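Long-range contact in Bd3459 (Bdellovibrio bacteriovorus, PDB 5CEC), which is a predatory endopeptidase of the penicillin-binding protein type, probably cutting prey peptidoglycan cross-links, and is bound here by its ankyrin-repeat immunity protein Bd3460: residues V343-T355 and K403-K417. The protein carries 1 engineered substitution. Sequence-based numbering, arbitrary orientation.
Sequences VGSYGGVMAGSTT and KNKVSQLINQNGGPK
K403 lies across the Y346 ring, its CE 3.4 Å from the ring centroid, while V343 CG1 covers the opposite face. The lysine chain is extended beyond CG, which carries NZ past the ring centre to a cation-pi distance of 4.2 Å and into a salt bridge with D107 of the Bd3460 chain. M350 packs against the lysine stem at about a right angle: a bend at chi3 (-65°) turns CE against K403 CB, a tight 3.5 Å, and SD rests on V406 CG1. V349 CG2, between the backbone N and the carbonyl carbon, presses onto S407 CB and I410 CD1; CG1, anti to the carbonyl carbon, meets the P416 ring. S407 OG donates to K403 O from above the carbonyl plane and accepts from a water that also donates to G347 O and accepts from M350 N, bridging helix and loop. S353 OG donates to V349 O in the carbonyl plane, with P416 CB 3.3 Å from V349 O. After N411 the helix ends in a Schellman motif with G414 at C-prime. This is the last helix packed against the loop entering strand 354-361, as in the transpeptidase fold of penicillin-binding proteins, at the face Bd3460 grips.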
# COMPACT_ATOMS: atom_id res chain seq x y z
N VAL A 343 -2.74 0.90 -5.78
CA VAL A 343 -3.60 0.76 -6.96
C VAL A 343 -3.65 2.03 -7.81
O VAL A 343 -4.52 2.17 -8.67
CB VAL A 343 -5.01 0.26 -6.61
CG1 VAL A 343 -4.90 -1.14 -6.04
CG2 VAL A 343 -5.75 1.23 -5.69
N GLY A 344 -2.69 2.92 -7.62
CA GLY A 344 -2.64 4.16 -8.37
C GLY A 344 -2.54 3.96 -9.88
O GLY A 344 -2.97 4.84 -10.63
N SER A 345 -1.93 2.85 -10.31
CA SER A 345 -1.82 2.48 -11.75
C SER A 345 -2.54 1.17 -12.06
O SER A 345 -2.08 0.30 -12.82
CB SER A 345 -0.36 2.41 -12.16
OG SER A 345 0.23 3.68 -12.09
N TYR A 346 -3.74 1.05 -11.54
CA TYR A 346 -4.63 -0.06 -11.93
C TYR A 346 -5.54 0.46 -13.02
O TYR A 346 -6.64 1.00 -12.72
CB TYR A 346 -5.42 -0.57 -10.73
CG TYR A 346 -4.71 -1.68 -10.01
CD1 TYR A 346 -3.37 -1.57 -9.66
CD2 TYR A 346 -5.35 -2.84 -9.69
CE1 TYR A 346 -2.73 -2.59 -8.98
CE2 TYR A 346 -4.70 -3.86 -9.05
CZ TYR A 346 -3.41 -3.72 -8.67
OH TYR A 346 -2.77 -4.76 -8.04
N GLY A 347 -5.10 0.30 -14.28
CA GLY A 347 -5.75 0.96 -15.43
C GLY A 347 -6.88 0.15 -16.04
O GLY A 347 -7.38 -0.78 -15.44
N GLY A 348 -7.30 0.54 -17.22
CA GLY A 348 -8.35 -0.14 -17.92
C GLY A 348 -9.70 0.13 -17.28
O GLY A 348 -9.95 1.21 -16.71
N VAL A 349 -10.58 -0.85 -17.37
CA VAL A 349 -11.92 -0.70 -16.81
C VAL A 349 -11.95 -0.54 -15.29
O VAL A 349 -12.95 -0.08 -14.74
CB VAL A 349 -12.86 -1.83 -17.23
CG1 VAL A 349 -13.09 -1.77 -18.73
CG2 VAL A 349 -12.37 -3.21 -16.79
N MET A 350 -10.88 -0.92 -14.59
CA MET A 350 -10.83 -0.71 -13.15
C MET A 350 -10.69 0.74 -12.73
O MET A 350 -11.04 1.09 -11.62
CB MET A 350 -9.68 -1.49 -12.52
CG MET A 350 -9.90 -3.00 -12.50
SD MET A 350 -8.54 -3.96 -11.87
CE MET A 350 -7.25 -3.66 -13.07
N ALA A 351 -10.05 1.56 -13.58
CA ALA A 351 -9.76 2.93 -13.19
C ALA A 351 -11.05 3.65 -12.84
O ALA A 351 -11.96 3.71 -13.63
CB ALA A 351 -9.01 3.63 -14.32
N GLY A 352 -11.09 4.20 -11.63
CA GLY A 352 -12.22 4.98 -11.15
C GLY A 352 -13.44 4.19 -10.73
O GLY A 352 -14.40 4.79 -10.25
N SER A 353 -13.46 2.88 -11.00
CA SER A 353 -14.61 2.03 -10.69
C SER A 353 -14.36 1.08 -9.53
O SER A 353 -15.30 0.51 -8.99
CB SER A 353 -14.96 1.17 -11.90
OG SER A 353 -13.94 0.21 -12.16
N THR A 354 -13.10 0.85 -9.19
CA THR A 354 -12.69 -0.28 -8.36
C THR A 354 -12.04 0.24 -7.09
O THR A 354 -11.15 1.08 -7.15
CB THR A 354 -11.75 -1.17 -9.16
OG1 THR A 354 -12.46 -1.64 -10.30
CG2 THR A 354 -11.27 -2.36 -8.36
N THR A 355 -12.50 -0.29 -5.96
CA THR A 355 -11.97 0.03 -4.64
C THR A 355 -11.33 -1.25 -4.17
O THR A 355 -12.03 -2.25 -4.05
CB THR A 355 -13.07 0.50 -3.68
OG1 THR A 355 -13.82 1.56 -4.30
CG2 THR A 355 -12.53 0.97 -2.39
N LYS A 403 -5.53 -8.48 -12.53
CA LYS A 403 -6.19 -7.33 -13.14
C LYS A 403 -7.09 -7.74 -14.28
O LYS A 403 -8.22 -7.25 -14.40
CB LYS A 403 -5.13 -6.36 -13.66
CG LYS A 403 -4.34 -5.68 -12.58
CD LYS A 403 -3.28 -4.74 -13.14
CE LYS A 403 -2.49 -4.05 -12.05
NZ LYS A 403 -1.44 -3.16 -12.60
N ASN A 404 -6.63 -8.68 -15.09
CA ASN A 404 -7.44 -9.17 -16.21
C ASN A 404 -8.66 -9.91 -15.73
O ASN A 404 -9.72 -9.76 -16.34
CB ASN A 404 -6.60 -10.00 -17.18
CG ASN A 404 -5.53 -9.16 -17.92
OD1 ASN A 404 -5.54 -7.94 -17.88
ND2 ASN A 404 -4.65 -9.81 -18.60
N LYS A 405 -8.54 -10.68 -14.65
CA LYS A 405 -9.72 -11.39 -14.10
C LYS A 405 -10.76 -10.40 -13.55
O LYS A 405 -11.99 -10.56 -13.74
CB LYS A 405 -9.30 -12.38 -13.01
CG LYS A 405 -8.59 -13.62 -13.54
CD LYS A 405 -8.07 -14.48 -12.41
CE LYS A 405 -7.21 -15.61 -12.87
NZ LYS A 405 -7.99 -16.55 -13.73
N VAL A 406 -10.29 -9.37 -12.85
CA VAL A 406 -11.23 -8.36 -12.34
C VAL A 406 -11.85 -7.58 -13.51
O VAL A 406 -13.05 -7.29 -13.50
CB VAL A 406 -10.55 -7.43 -11.32
CG1 VAL A 406 -11.51 -6.34 -10.85
CG2 VAL A 406 -10.06 -8.28 -10.16
N SER A 407 -11.05 -7.29 -14.54
CA SER A 407 -11.57 -6.57 -15.70
C SER A 407 -12.65 -7.40 -16.40
O SER A 407 -13.69 -6.87 -16.84
CB SER A 407 -10.44 -6.24 -16.67
OG SER A 407 -9.51 -5.39 -16.05
N GLN A 408 -12.43 -8.71 -16.49
CA GLN A 408 -13.41 -9.63 -17.09
C GLN A 408 -14.72 -9.58 -16.30
O GLN A 408 -15.81 -9.54 -16.90
CB GLN A 408 -12.86 -11.05 -17.15
CG GLN A 408 -13.73 -12.06 -17.88
CD GLN A 408 -13.95 -11.70 -19.34
OE1 GLN A 408 -13.04 -11.27 -20.05
NE2 GLN A 408 -15.17 -11.87 -19.81
N LEU A 409 -14.61 -9.60 -14.97
CA LEU A 409 -15.80 -9.50 -14.12
C LEU A 409 -16.60 -8.22 -14.39
O LEU A 409 -17.84 -8.23 -14.48
CB LEU A 409 -15.41 -9.62 -12.63
CG LEU A 409 -16.54 -9.46 -11.62
CD1 LEU A 409 -17.59 -10.56 -11.76
CD2 LEU A 409 -15.98 -9.45 -10.21
N ILE A 410 -15.88 -7.12 -14.56
CA ILE A 410 -16.52 -5.85 -14.90
C ILE A 410 -17.20 -5.91 -16.29
O ILE A 410 -18.35 -5.47 -16.43
CB ILE A 410 -15.49 -4.68 -14.83
CG1 ILE A 410 -15.10 -4.42 -13.38
CG2 ILE A 410 -16.08 -3.42 -15.45
CD1 ILE A 410 -13.88 -3.55 -13.23
N ASN A 411 -16.50 -6.47 -17.28
CA ASN A 411 -17.01 -6.64 -18.64
C ASN A 411 -18.34 -7.37 -18.62
O ASN A 411 -19.29 -6.99 -19.33
CB ASN A 411 -16.07 -7.52 -19.53
CG ASN A 411 -14.78 -6.84 -19.97
OD1 ASN A 411 -14.62 -5.62 -19.88
ND2 ASN A 411 -13.82 -7.68 -20.46
N GLN A 412 -18.41 -8.42 -17.80
CA GLN A 412 -19.59 -9.28 -17.73
C GLN A 412 -20.75 -8.68 -16.95
O GLN A 412 -21.85 -9.24 -16.95
CB GLN A 412 -19.21 -10.63 -17.15
CG GLN A 412 -18.33 -11.39 -18.13
CD GLN A 412 -17.76 -12.66 -17.55
OE1 GLN A 412 -17.69 -12.83 -16.34
NE2 GLN A 412 -17.36 -13.56 -18.42
N ASN A 413 -20.52 -7.50 -16.37
CA ASN A 413 -21.59 -6.75 -15.68
C ASN A 413 -21.83 -5.37 -16.31
O ASN A 413 -22.17 -4.40 -15.61
CB ASN A 413 -21.20 -6.66 -14.20
CG ASN A 413 -21.45 -7.96 -13.48
OD1 ASN A 413 -22.58 -8.23 -13.11
ND2 ASN A 413 -20.43 -8.79 -13.34
N GLY A 414 -21.64 -5.31 -17.64
CA GLY A 414 -21.92 -4.11 -18.45
C GLY A 414 -20.91 -3.00 -18.48
O GLY A 414 -21.22 -1.91 -18.99
N GLY A 415 -19.70 -3.29 -18.01
CA GLY A 415 -18.62 -2.32 -18.00
C GLY A 415 -18.62 -1.48 -16.74
O GLY A 415 -19.52 -1.61 -15.89
N PRO A 416 -17.65 -0.57 -16.63
CA PRO A 416 -17.43 0.17 -15.42
C PRO A 416 -18.41 1.32 -15.28
O PRO A 416 -18.92 1.86 -16.28
CB PRO A 416 -16.00 0.69 -15.57
CG PRO A 416 -15.81 0.85 -17.02
CD PRO A 416 -16.54 -0.35 -17.59
N LYS A 417 -18.65 1.66 -14.02
CA LYS A 417 -19.34 2.89 -13.66
C LYS A 417 -18.46 3.59 -12.65
O LYS A 417 -18.12 3.02 -11.62
CB LYS A 417 -20.72 2.60 -13.08
CG LYS A 417 -21.50 3.84 -12.69
CD LYS A 417 -22.85 3.52 -12.05
CE LYS A 417 -23.67 4.80 -11.88
NZ LYS A 417 -24.53 4.75 -10.67
O HOH W 1 -9.02 -2.82 -15.70